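Local coordinates for protein porin (Rhodobacter capsulatus, PDB 3POR) that assembles as a homotrimer in the outer membrane and forms channels that let small hydrophilic solutes, up to about 0.6 kDa, diffuse passively, at residues A[228-233]-A[251-256]. Numbering follows the deposited sequence.
With C8E ((hydroxyethyloxy)tri(ethyloxy)octane), chain B.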
# COMPACT_ATOMS: atom_id res chain seq x y z
N ASP A 228 -33.61 21.45 -13.65
CA ASP A 228 -34.31 20.74 -12.60
C ASP A 228 -34.29 19.26 -12.86
O ASP A 228 -34.35 18.85 -14.00
CB ASP A 228 -35.75 21.15 -12.56
CG ASP A 228 -36.05 22.61 -12.32
OD1 ASP A 228 -35.15 23.39 -12.00
OD2 ASP A 228 -37.23 22.98 -12.46
N HIS A 229 -34.27 18.39 -11.86
CA HIS A 229 -34.20 16.94 -12.06
C HIS A 229 -35.08 16.27 -11.02
O HIS A 229 -35.37 16.93 -10.02
CB HIS A 229 -32.81 16.40 -11.83
CG HIS A 229 -32.35 16.47 -10.37
ND1 HIS A 229 -32.22 17.54 -9.57
CD2 HIS A 229 -31.95 15.37 -9.66
CE1 HIS A 229 -31.75 17.14 -8.41
NE2 HIS A 229 -31.60 15.84 -8.50
N LYS A 230 -35.50 15.02 -11.17
CA LYS A 230 -36.15 14.34 -10.08
C LYS A 230 -35.66 12.94 -10.29
O LYS A 230 -35.46 12.53 -11.44
CB LYS A 230 -37.64 14.47 -10.22
CG LYS A 230 -38.34 13.53 -11.12
CD LYS A 230 -39.53 14.33 -11.57
CE LYS A 230 -40.18 13.55 -12.72
NZ LYS A 230 -41.18 14.31 -13.46
N ALA A 231 -35.40 12.21 -9.22
CA ALA A 231 -34.86 10.88 -9.37
C ALA A 231 -35.76 9.99 -8.56
O ALA A 231 -36.30 10.56 -7.61
CB ALA A 231 -33.45 10.84 -8.80
N TYR A 232 -35.99 8.71 -8.81
CA TYR A 232 -36.69 7.83 -7.85
C TYR A 232 -36.46 6.32 -8.10
O TYR A 232 -35.99 5.97 -9.19
CB TYR A 232 -38.22 8.09 -7.81
CG TYR A 232 -38.94 8.17 -9.14
CD1 TYR A 232 -39.44 7.00 -9.74
CD2 TYR A 232 -39.05 9.41 -9.76
CE1 TYR A 232 -40.03 7.06 -10.98
CE2 TYR A 232 -39.63 9.48 -11.01
CZ TYR A 232 -40.11 8.31 -11.60
OH TYR A 232 -40.69 8.39 -12.86
N GLY A 233 -36.72 5.35 -7.20
CA GLY A 233 -36.36 3.96 -7.47
C GLY A 233 -36.77 3.07 -6.35
O GLY A 233 -37.20 3.51 -5.29
N VAL A 251 -35.07 5.83 -11.75
CA VAL A 251 -35.09 6.69 -12.88
C VAL A 251 -34.56 8.01 -12.44
O VAL A 251 -34.77 8.46 -11.32
CB VAL A 251 -36.51 6.89 -13.54
CG1 VAL A 251 -37.36 5.65 -13.29
CG2 VAL A 251 -37.14 8.16 -13.13
N LEU A 252 -33.88 8.58 -13.42
CA LEU A 252 -33.37 9.93 -13.33
C LEU A 252 -33.97 10.68 -14.51
O LEU A 252 -33.84 10.22 -15.65
CB LEU A 252 -31.86 9.90 -13.44
CG LEU A 252 -31.04 11.16 -13.29
CD1 LEU A 252 -31.31 11.97 -12.01
CD2 LEU A 252 -29.60 10.67 -13.34
N ASP A 253 -34.71 11.74 -14.22
CA ASP A 253 -35.28 12.56 -15.25
C ASP A 253 -34.70 13.94 -15.02
O ASP A 253 -34.99 14.60 -14.02
CB ASP A 253 -36.84 12.65 -15.20
CG ASP A 253 -37.78 11.43 -15.53
OD1 ASP A 253 -37.47 10.45 -16.24
OD2 ASP A 253 -38.93 11.45 -15.06
N ILE A 254 -33.79 14.38 -15.88
CA ILE A 254 -33.24 15.74 -15.76
C ILE A 254 -33.93 16.46 -16.88
O ILE A 254 -33.89 16.13 -18.07
CB ILE A 254 -31.80 15.78 -16.00
CG1 ILE A 254 -31.09 14.72 -15.18
CG2 ILE A 254 -31.42 17.18 -15.71
CD1 ILE A 254 -29.58 14.63 -15.30
N ASP A 255 -34.65 17.44 -16.44
CA ASP A 255 -35.53 18.16 -17.32
C ASP A 255 -34.78 18.89 -18.42
O ASP A 255 -33.70 19.40 -18.17
CB ASP A 255 -36.31 19.07 -16.41
CG ASP A 255 -36.43 20.53 -16.82
OD1 ASP A 255 -37.37 20.80 -17.59
OD2 ASP A 255 -35.60 21.37 -16.41
N THR A 256 -35.32 18.99 -19.62
CA THR A 256 -34.69 19.58 -20.78
C THR A 256 -33.41 18.83 -21.11
O THR A 256 -32.80 19.22 -22.10
CB THR A 256 -34.30 21.14 -20.65
OG1 THR A 256 -33.16 21.33 -19.79
CG2 THR A 256 -35.45 21.98 -20.10
C1 C8E B . -28.57 13.66 -9.58
C2 C8E B . -27.06 13.62 -9.40
C3 C8E B . -26.61 12.36 -10.00
C4 C8E B . -25.21 12.38 -9.53
C5 C8E B . -24.68 11.01 -9.75
C6 C8E B . -24.89 10.39 -11.19
C7 C8E B . -26.00 9.24 -11.37
C8 C8E B . -25.74 8.22 -12.51
O9 C8E B . -26.72 7.24 -12.82
C10 C8E B . -27.64 7.67 -13.81
C11 C8E B . -27.40 7.44 -15.29
O12 C8E B . -27.38 6.13 -15.83
C13 C8E B . -26.05 5.68 -15.98
C14 C8E B . -25.18 6.54 -16.83
O15 C8E B . -25.68 6.86 -18.12
C16 C8E B . -24.57 7.12 -19.00
C17 C8E B . -23.97 6.14 -20.07
O18 C8E B . -23.56 4.75 -19.83
C19 C8E B . -22.16 4.52 -19.54
C20 C8E B . -21.16 4.10 -20.65
O21 C8E B . -21.12 5.03 -21.73
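Val251, branched at CB, has a methyl to lay on the Tyr232 ring: CG2 sits over one face, 3.6 Å from the centroid and 24° off the normal, a CH-pi contact displaced toward the rim. Tyr232 has CG between backbone N and carbonyl carbon (chi1 48°), which tips the ring over the Val251 side chain. A serine in its place would probably leave this methyl without its aromatic cover. On the same face Lys230 lies alongside Asp253, OD2 3.4 Å from CE, while NZ keeps a looser charge pairing, a long salt bridge. Asp259 of the next strand brings a second carboxylate close, a repulsion the lysine would probably ease.

Strands 226-240 and 243-254 form an antiparallel hairpin of the 16-stranded porin barrel. Tyr232 and Val251 exchange two backbone bonds, as do Lys230 and Asp253, where Asp253 N reaches Lys230 O at 3.0 Å, almost straight at 172°.

On the opposite face, Ala231 is small enough for Leu252 CD1 to approach its CB at 4.0 Å. CD1 also lies at the edge of the His229 imidazole, whose NE2 bonds Gln183. The detergent lies against this face, C8E C1 3.8 Å from His229 CD2 and C10 3.6 Å from Leu252 CD2.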